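Local coordinates for protein beta-galactosidase/beta-glucuronidase (Faecalibacterium prausnitzii L2-6, PDB 6MVF) that binds flavin mononucleotide and acts as a beta-glucuronidase of glycoside hydrolase family 2, probably releasing sugars from beta-linked conjugates, at residues A149-G157 / D537-E545; Q319-L327 / R561-Q572. All blocks are in the same frame, centred on the assembly; numbering follows the deposited sequence. Where two conformers were deposited one is given.

Contact 1 of 2, residues A149-G157 / D537-E545; sequences ASADFTFYG and DFGCAARSE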
loop_
_atom_site.group_PDB
_atom_site.type_symbol
_atom_site.label_atom_id
_atom_site.label_comp_id
_atom_site.label_asym_id
_atom_site.label_seq_id
_atom_site.Cartn_x
_atom_site.Cartn_y
_atom_site.Cartn_z
ATOM N N ALA A 149 15.100 -7.750 39.967
ATOM C CA ALA A 149 14.401 -7.634 41.238
ATOM C C ALA A 149 14.592 -6.251 41.837
ATOM O O ALA A 149 13.673 -5.708 42.458
ATOM C CB ALA A 149 14.872 -8.715 42.206
ATOM N N SER A 150 15.770 -5.667 41.637
ATOM C CA SER A 150 16.083 -4.337 42.147
ATOM C C SER A 150 16.659 -3.508 41.003
ATOM O O SER A 150 17.797 -3.733 40.580
ATOM C CB SER A 150 17.063 -4.418 43.319
ATOM O OG SER A 150 17.288 -3.126 43.861
ATOM N N ALA A 151 15.883 -2.551 40.503
ATOM C CA ALA A 151 16.339 -1.761 39.370
ATOM C C ALA A 151 15.524 -0.480 39.266
ATOM O O ALA A 151 14.422 -0.369 39.805
ATOM C CB ALA A 151 16.256 -2.558 38.064
ATOM N N ASP A 152 16.096 0.490 38.557
ATOM C CA ASP A 152 15.466 1.787 38.322
ATOM C C ASP A 152 14.677 1.746 37.017
ATOM O O ASP A 152 15.005 2.425 36.048
ATOM C CB ASP A 152 16.528 2.886 38.291
ATOM C CG ASP A 152 15.939 4.292 38.107
ATOM O OD1 ASP A 152 14.910 4.593 38.735
ATOM O OD2 ASP A 152 16.522 5.110 37.362
ATOM N N PHE A 153 13.654 0.896 36.989
ATOM C CA PHE A 153 12.720 0.843 35.869
ATOM C C PHE A 153 11.618 -0.138 36.209
ATOM O O PHE A 153 11.830 -1.106 36.948
ATOM C CB PHE A 153 13.384 0.469 34.515
ATOM C CG PHE A 153 13.834 -0.971 34.395
ATOM C CD1 PHE A 153 15.085 -1.365 34.849
ATOM C CD2 PHE A 153 13.028 -1.920 33.779
ATOM C CE1 PHE A 153 15.521 -2.693 34.721
ATOM C CE2 PHE A 153 13.452 -3.251 33.647
ATOM C CZ PHE A 153 14.699 -3.638 34.128
ATOM N N THR A 154 10.442 0.138 35.655
ATOM C CA THR A 154 9.238 -0.632 35.937
ATOM C C THR A 154 9.276 -2.024 35.289
ATOM O O THR A 154 9.698 -2.192 34.140
ATOM C CB THR A 154 8.030 0.168 35.450
ATOM O OG1 THR A 154 8.059 1.457 36.066
ATOM C CG2 THR A 154 6.723 -0.527 35.791
ATOM N N PHE A 155 8.825 -3.025 36.050
ATOM C CA PHE A 155 8.688 -4.400 35.568
ATOM C C PHE A 155 7.263 -4.587 35.068
ATOM O O PHE A 155 6.415 -5.191 35.726
ATOM C CB PHE A 155 8.985 -5.416 36.667
ATOM C CG PHE A 155 10.277 -5.201 37.381
ATOM C CD1 PHE A 155 11.297 -4.436 36.823
ATOM C CD2 PHE A 155 10.478 -5.777 38.613
ATOM C CE1 PHE A 155 12.487 -4.243 37.502
ATOM C CE2 PHE A 155 11.652 -5.587 39.287
ATOM C CZ PHE A 155 12.663 -4.824 38.736
ATOM N N TYR A 156 6.998 -4.052 33.884
ATOM C CA TYR A 156 5.673 -4.159 33.284
ATOM C C TYR A 156 5.266 -5.620 33.152
ATOM O O TYR A 156 5.992 -6.420 32.555
ATOM C CB TYR A 156 5.675 -3.489 31.912
ATOM C CG TYR A 156 6.099 -2.041 31.889
ATOM C CD1 TYR A 156 5.204 -1.022 32.237
ATOM C CD2 TYR A 156 7.389 -1.683 31.486
ATOM C CE1 TYR A 156 5.589 0.310 32.204
ATOM C CE2 TYR A 156 7.782 -0.349 31.447
ATOM C CZ TYR A 156 6.875 0.638 31.797
ATOM O OH TYR A 156 7.261 1.947 31.741
ATOM N N GLY A 157 4.112 -5.978 33.709
ATOM C CA GLY A 157 3.660 -7.353 33.661
ATOM C C GLY A 157 2.857 -7.645 32.407
ATOM O O GLY A 157 2.242 -6.760 31.823
ATOM N N ASP A 537 13.538 9.597 28.014
ATOM C CA ASP A 537 12.871 9.425 29.293
ATOM C C ASP A 537 12.167 8.065 29.312
ATOM O O ASP A 537 11.664 7.593 28.288
ATOM C CB ASP A 537 11.851 10.546 29.516
ATOM C CG ASP A 537 12.433 11.975 29.321
ATOM O OD1 ASP A 537 13.611 12.241 29.631
ATOM O OD2 ASP A 537 11.668 12.860 28.866
ATOM N N PHE A 538 12.152 7.405 30.466
ATOM C CA PHE A 538 11.505 6.098 30.554
ATOM C C PHE A 538 10.814 5.987 31.908
ATOM O O PHE A 538 11.059 6.798 32.811
ATOM C CB PHE A 538 12.513 4.952 30.309
ATOM C CG PHE A 538 13.684 4.923 31.284
ATOM C CD1 PHE A 538 14.825 5.659 31.045
ATOM C CD2 PHE A 538 13.640 4.144 32.424
ATOM C CE1 PHE A 538 15.893 5.632 31.922
ATOM C CE2 PHE A 538 14.712 4.100 33.288
ATOM C CZ PHE A 538 15.836 4.845 33.041
ATOM N N GLY A 539 9.958 4.977 32.057
ATOM C CA GLY A 539 9.116 4.853 33.240
ATOM C C GLY A 539 9.780 4.147 34.418
ATOM O O GLY A 539 10.327 3.048 34.274
ATOM N N CYS A 540 9.770 4.801 35.579
ATOM C CA CYS A 540 10.161 4.141 36.830
ATOM C C CYS A 540 9.189 4.548 37.928
ATOM O O CYS A 540 9.266 5.668 38.445
ATOM C CB CYS A 540 11.595 4.457 37.258
ATOM S SG CYS A 540 12.137 3.309 38.609
ATOM N N ALA A 541 8.308 3.616 38.301
ATOM C CA ALA A 541 7.235 3.902 39.258
ATOM C C ALA A 541 7.734 4.508 40.570
ATOM O O ALA A 541 7.039 5.346 41.158
ATOM C CB ALA A 541 6.443 2.627 39.550
ATOM N N ALA A 542 8.944 4.132 41.020
ATOM C CA ALA A 542 9.498 4.572 42.301
ATOM C C ALA A 542 10.028 6.006 42.310
ATOM O O ALA A 542 10.254 6.536 43.399
ATOM C CB ALA A 542 10.629 3.636 42.741
ATOM N N ARG A 543 10.231 6.651 41.160
ATOM C CA ARG A 543 10.878 7.966 41.133
ATOM C C ARG A 543 9.942 9.092 41.549
ATOM O O ARG A 543 8.774 9.131 41.156
ATOM C CB ARG A 543 11.406 8.292 39.737
ATOM C CG ARG A 543 12.651 7.546 39.351
ATOM C CD ARG A 543 13.870 8.281 39.808
ATOM N NE ARG A 543 15.053 7.551 39.395
ATOM C CZ ARG A 543 16.247 8.096 39.245
ATOM N NH1 ARG A 543 16.414 9.398 39.461
ATOM N NH2 ARG A 543 17.261 7.335 38.854
ATOM N N SER A 544 10.489 10.056 42.288
ATOM C CA SER A 544 9.784 11.312 42.544
ATOM C C SER A 544 10.834 12.381 42.808
ATOM O O SER A 544 11.490 12.352 43.850
ATOM C CB SER A 544 8.811 11.177 43.719
ATOM O OG SER A 544 8.134 12.402 43.970
ATOM N N GLU A 545 10.992 13.315 41.874
ATOM C CA GLU A 545 12.011 14.357 41.973
ATOM C C GLU A 545 11.882 15.300 40.785
ATOM O O GLU A 545 11.368 14.928 39.727
ATOM C CB GLU A 545 13.427 13.774 42.021
ATOM C CG GLU A 545 13.885 13.073 40.751
ATOM C CD GLU A 545 15.094 12.154 40.993
ATOM O OE1 GLU A 545 14.876 10.990 41.391
ATOM O OE2 GLU A 545 16.255 12.596 40.805
#
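The carboxylate of Asp-152 swings to the carbonyl side of its residue, opposite the amide N (chi1 -178°), and Arg-543 bends at chi2 (-87°), which brings carboxylate and guanidinium together where the two side chains cross at about a right angle. Arg-543 grips side-on with two nitrogens. Arg-543 NE meets OD1 of Asp-152 on its syn side at 3.0 Å, nearly straight. Arg-543 NH2 reaches OD2 of Asp-152 at 2.8 Å from above the carboxylate plane. Asn-552 also bonds OD2, and Tyr-459 bonds NH2. Beyond this pair, Arg-543 NH1 binds Glu-545 OE1 at 2.9 Å.

Thr-154 supplies the second grip. Thr-154 N donates to Gly-539 O (3.2 Å), and Thr-154 OG1 accepts from Ala-541 N (3.1 Å) while also bonding Gly-59 O. The carbonyl O of Asp-152 lies at the ring edge of Phe-538, near the ring plane. Tyr-156 brings its OH beside Gly-539 CA and bonds Asp-304.

The contact joins a loop of the sugar-binding domain to the TIM-barrel domain. One arginine lies between two carboxylates whose oxygens Asp-152 OD1 and Glu-545 OE1 are 6.9 Å apart. Its positive charge probably offsets their mutual repulsion.

Contact 2 of 2, residues Q319-L327 / R561-Q572; sequences QDAQIIKEL and RKTRKDSFYVYQ
Arg-561 and Asp-320 form a salt bridge at one end of a helix pair in the TIM barrel. Helix 314-327 follows the first barrel strand and helix 566-575 follows the eighth, so they meet where the barrel closes. The axes of 319-327 and 566-572 approach to 10.1 Å, with 57° between their N-to-C directions.

Arg-561 leads from the loop before helix 566-575. Arg-561 CB lies 3.8 Å from Gln-319 NE2; the OE1 of that glutamine bonds Lys-305. Arg-561 CG packs 3.9 Å from Ile-323 CD1. Arg-561 CD passes beside Asp-320 OD1. Arg-561 NE then donates to Asp-320 OD1 at 2.7 Å and 175°. At the tip, Arg-561 NH2 donates to Asp-320 OD2 at 3.0 Å, and NH1 bonds Ile-559 O. Both carboxylate oxygens are met on the syn side, near the guanidinium plane. Arg-301 is a second partner of OD2. An alanine here removes both N-H donors, which would probably leave the Asp-320 charge less well balanced, with Arg-301 still beside OD2.

Further along, Arg-564 NH2 makes a weak salt bridge to Glu-326 OE2, and Arg-564 CG covers one face of the Phe-568 ring. With chi1 at 180°, Leu-327 sends its branch away from its own N. This carries Leu-327 CD1 over the opposite face, 3.8 Å from the Phe-568 ring centroid, in a CH-pi contact. CD1 also touches Tyr-571 CB. Gln-572 NE2 donates almost straight to Glu-326 O at 3.0 Å, approaching from above the carbonyl plane.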
loop_
_atom_site.group_PDB
_atom_site.type_symbol
_atom_site.label_atom_id
_atom_site.label_comp_id
_atom_site.label_asym_id
_atom_site.label_seq_id
_atom_site.Cartn_x
_atom_site.Cartn_y
_atom_site.Cartn_z
ATOM N N GLN A 319 10.614 3.378 14.802
ATOM C CA GLN A 319 10.630 4.819 15.026
ATOM C C GLN A 319 11.742 5.202 15.997
ATOM O O GLN A 319 12.484 6.168 15.762
ATOM C CB GLN A 319 9.273 5.290 15.537
ATOM C CG GLN A 319 9.174 6.804 15.647
ATOM C CD GLN A 319 8.092 7.286 16.616
ATOM O OE1 GLN A 319 7.424 6.489 17.290
ATOM N NE2 GLN A 319 7.922 8.600 16.695
ATOM N N ASP A 320 11.866 4.462 17.104
ATOM C CA ASP A 320 13.015 4.637 17.992
ATOM C C ASP A 320 14.331 4.566 17.221
ATOM O O ASP A 320 15.187 5.449 17.341
ATOM C CB ASP A 320 13.000 3.574 19.090
ATOM C CG ASP A 320 12.026 3.903 20.215
ATOM O OD1 ASP A 320 11.334 4.962 20.155
ATOM O OD2 ASP A 320 11.963 3.085 21.165
ATOM N N ALA A 321 14.496 3.519 16.406
ATOM C CA ALA A 321 15.744 3.325 15.688
ATOM C C ALA A 321 16.028 4.490 14.753
ATOM O O ALA A 321 17.161 4.982 14.695
ATOM C CB ALA A 321 15.694 2.009 14.925
ATOM N N GLN A 322 15.003 4.972 14.045
ATOM C CA GLN A 322 15.201 6.080 13.116
ATOM C C GLN A 322 15.548 7.374 13.842
ATOM O O GLN A 322 16.408 8.136 13.382
ATOM C CB GLN A 322 13.962 6.256 12.238
ATOM C CG GLN A 322 14.089 5.517 10.916
ATOM C CD GLN A 322 12.859 4.678 10.544
ATOM O OE1 GLN A 322 11.714 5.040 10.867
ATOM N NE2 GLN A 322 13.094 3.545 9.853
ATOM N N ILE A 323 14.900 7.649 14.970
ATOM C CA ILE A 323 15.273 8.839 15.728
ATOM C C ILE A 323 16.736 8.761 16.157
ATOM O O ILE A 323 17.496 9.734 16.018
ATOM C CB ILE A 323 14.331 9.031 16.924
ATOM C CG1 ILE A 323 12.953 9.448 16.418
ATOM C CG2 ILE A 323 14.896 10.082 17.851
ATOM C CD1 ILE A 323 11.826 9.327 17.446
ATOM N N ILE A 324 17.172 7.584 16.616
ATOM C CA ILE A 324 18.561 7.447 17.043
ATOM C C ILE A 324 19.516 7.556 15.855
ATOM O O ILE A 324 20.613 8.118 15.990
ATOM C CB ILE A 324 18.738 6.136 17.824
ATOM C CG1 ILE A 324 17.901 6.200 19.111
ATOM C CG2 ILE A 324 20.219 5.894 18.141
ATOM C CD1 ILE A 324 17.550 4.847 19.675
ATOM N N LYS A 325 19.111 7.061 14.672
ATOM C CA LYS A 325 19.909 7.240 13.460
ATOM C C LYS A 325 20.064 8.713 13.092
ATOM O O LYS A 325 21.166 9.158 12.752
ATOM C CB LYS A 325 19.297 6.469 12.289
ATOM C CG LYS A 325 20.208 6.396 11.053
ATOM C CD LYS A 325 21.288 5.346 11.283
ATOM C CE LYS A 325 22.276 5.291 10.165
ATOM N NZ LYS A 325 23.381 4.395 10.523
ATOM N N GLU A 326 18.974 9.487 13.140
ATOM C CA GLU A 326 19.062 10.914 12.822
ATOM C C GLU A 326 19.993 11.651 13.776
ATOM O O GLU A 326 20.583 12.678 13.412
ATOM C CB GLU A 326 17.671 11.556 12.882
ATOM C CG GLU A 326 16.696 11.089 11.814
ATOM C CD GLU A 326 15.227 11.366 12.178
ATOM O OE1 GLU A 326 14.321 10.883 11.430
ATOM O OE2 GLU A 326 14.988 12.060 13.206
ATOM N N LEU A 327 20.085 11.165 15.016
ATOM C CA LEU A 327 20.985 11.730 16.007
ATOM C C LEU A 327 22.445 11.603 15.580
ATOM O O LEU A 327 23.273 12.449 15.935
ATOM C CB LEU A 327 20.745 11.033 17.351
ATOM C CG LEU A 327 21.603 11.485 18.526
ATOM C CD1 LEU A 327 21.306 12.941 18.872
ATOM C CD2 LEU A 327 21.395 10.576 19.711
ATOM N N ARG A 561 8.365 10.316 22.460
ATOM C CA ARG A 561 9.187 10.409 21.255
ATOM C C ARG A 561 8.964 11.690 20.476
ATOM O O ARG A 561 9.436 11.796 19.350
ATOM C CB ARG A 561 8.982 9.206 20.317
ATOM C CG ARG A 561 9.902 8.018 20.614
ATOM C CD ARG A 561 9.796 7.548 22.076
ATOM N NE ARG A 561 10.432 6.258 22.338
ATOM C CZ ARG A 561 10.578 5.732 23.555
ATOM N NH1 ARG A 561 10.132 6.386 24.623
ATOM N NH2 ARG A 561 11.173 4.551 23.710
ATOM N N LYS A 562 8.277 12.677 21.047
ATOM C CA LYS A 562 7.885 13.866 20.298
ATOM C C LYS A 562 8.887 15.018 20.381
ATOM O O LYS A 562 9.060 15.745 19.397
ATOM C CB LYS A 562 6.515 14.356 20.777
ATOM C CG LYS A 562 5.375 13.464 20.372
ATOM C CD LYS A 562 4.037 14.182 20.479
ATOM C CE LYS A 562 2.942 13.328 19.874
ATOM N NZ LYS A 562 3.325 12.887 18.505
ATOM N N THR A 563 9.540 15.221 21.530
ATOM C CA THR A 563 10.283 16.449 21.799
ATOM C C THR A 563 11.750 16.127 22.040
ATOM O O THR A 563 12.100 15.467 23.025
ATOM C CB THR A 563 9.685 17.216 22.987
ATOM O OG1 THR A 563 8.318 17.518 22.717
ATOM C CG2 THR A 563 10.404 18.531 23.205
ATOM N N ARG A 564 12.597 16.613 21.144
ATOM C CA ARG A 564 14.037 16.525 21.281
ATOM C C ARG A 564 14.519 17.630 22.209
ATOM O O ARG A 564 14.311 18.824 21.934
ATOM C CB ARG A 564 14.687 16.647 19.913
ATOM C CG ARG A 564 14.351 15.499 18.978
ATOM C CD ARG A 564 14.421 15.943 17.523
ATOM N NE ARG A 564 14.225 14.824 16.609
ATOM C CZ ARG A 564 13.048 14.236 16.397
ATOM N NH1 ARG A 564 11.959 14.673 17.035
ATOM N NH2 ARG A 564 12.963 13.201 15.560
ATOM N N LYS A 565 15.160 17.240 23.310
ATOM C CA LYS A 565 15.690 18.240 24.211
ATOM C C LYS A 565 16.923 18.889 23.590
ATOM O O LYS A 565 17.449 18.440 22.570
ATOM C CB LYS A 565 16.006 17.614 25.562
ATOM C CG LYS A 565 14.820 16.936 26.202
ATOM C CD LYS A 565 15.230 16.292 27.492
ATOM C CE LYS A 565 14.158 15.368 27.974
ATOM N NZ LYS A 565 14.678 14.597 29.136
ATOM N N ASP A 566 17.386 19.974 24.207
ATOM C CA ASP A 566 18.542 20.667 23.647
ATOM C C ASP A 566 19.789 19.783 23.689
ATOM O O ASP A 566 20.680 19.927 22.845
ATOM C CB ASP A 566 18.764 22.000 24.378
ATOM C CG ASP A 566 17.753 23.106 23.948
ATOM O OD1 ASP A 566 17.006 22.954 22.935
ATOM O OD2 ASP A 566 17.716 24.146 24.648
ATOM N N SER A 567 19.848 18.845 24.642
ATOM C CA SER A 567 20.956 17.893 24.708
ATOM C C SER A 567 21.035 17.038 23.462
ATOM O O SER A 567 22.128 16.604 23.082
ATOM C CB SER A 567 20.806 16.973 25.923
ATOM O OG SER A 567 21.128 17.651 27.112
ATOM N N PHE A 568 19.881 16.731 22.863
ATOM C CA PHE A 568 19.853 15.956 21.633
ATOM C C PHE A 568 20.686 16.627 20.544
ATOM O O PHE A 568 21.485 15.971 19.868
ATOM C CB PHE A 568 18.401 15.776 21.209
ATOM C CG PHE A 568 18.218 15.230 19.825
ATOM C CD1 PHE A 568 18.266 16.078 18.711
ATOM C CD2 PHE A 568 17.948 13.875 19.637
ATOM C CE1 PHE A 568 18.090 15.569 17.447
ATOM C CE2 PHE A 568 17.753 13.362 18.371
ATOM C CZ PHE A 568 17.826 14.199 17.274
ATOM N N TYR A 569 20.536 17.946 20.381
ATOM C CA TYR A 569 21.204 18.670 19.305
ATOM C C TYR A 569 22.682 18.901 19.575
ATOM O O TYR A 569 23.439 19.117 18.625
ATOM C CB TYR A 569 20.491 20.007 19.053
ATOM C CG TYR A 569 19.079 19.818 18.530
ATOM C CD1 TYR A 569 18.840 19.592 17.170
ATOM C CD2 TYR A 569 17.990 19.828 19.394
ATOM C CE1 TYR A 569 17.547 19.405 16.684
ATOM C CE2 TYR A 569 16.684 19.630 18.920
ATOM C CZ TYR A 569 16.477 19.420 17.571
ATOM O OH TYR A 569 15.208 19.221 17.108
ATOM N N VAL A 570 23.113 18.863 20.841
ATOM C CA VAL A 570 24.541 18.766 21.127
ATOM C C VAL A 570 25.136 17.553 20.411
ATOM O O VAL A 570 26.090 17.666 19.635
ATOM C CB VAL A 570 24.791 18.682 22.643
ATOM C CG1 VAL A 570 26.261 18.282 22.918
ATOM C CG2 VAL A 570 24.413 19.995 23.346
ATOM N N TYR A 571 24.575 16.371 20.670
ATOM C CA TYR A 571 25.102 15.159 20.061
ATOM C C TYR A 571 24.920 15.165 18.555
ATOM O O TYR A 571 25.809 14.716 17.825
ATOM C CB TYR A 571 24.453 13.932 20.690
ATOM C CG TYR A 571 25.040 13.748 22.041
ATOM C CD1 TYR A 571 26.392 13.514 22.184
ATOM C CD2 TYR A 571 24.282 13.909 23.174
ATOM C CE1 TYR A 571 26.959 13.388 23.411
ATOM C CE2 TYR A 571 24.840 13.776 24.419
ATOM C CZ TYR A 571 26.178 13.510 24.534
ATOM O OH TYR A 571 26.744 13.376 25.779
ATOM N N GLN A 572 23.796 15.693 18.069
ATOM C CA GLN A 572 23.593 15.746 16.630
ATOM C C GLN A 572 24.687 16.560 15.962
ATOM O O GLN A 572 25.262 16.130 14.955
ATOM C CB GLN A 572 22.223 16.315 16.286
ATOM C CG GLN A 572 21.859 16.011 14.851
ATOM C CD GLN A 572 20.460 16.450 14.484
ATOM O OE1 GLN A 572 20.075 17.604 14.708
ATOM N NE2 GLN A 572 19.681 15.523 13.903
#

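Contacts 1 and 2 have centres about 22 Å apart and meet directly through a salt bridge, Asp-537 OD1 to Lys-565 NZ, at 2.6 Å. Their segments alternate along the chain. Segment 537-545 follows the eighth barrel strand, and the chain later reaches 561-572. Just before segment 537-545, Met-535 and Phe-536 pack on Ile-323 and Asp-320 of helix 314-327. Contact 1 is between domains; contact 2 is within the barrel. A second subunit lies near the joint: its Asn-264 makes a weak hydrogen bond to Asp-537 and packs against Lys-565. Both contacts lie away from the flavin mononucleotide pocket.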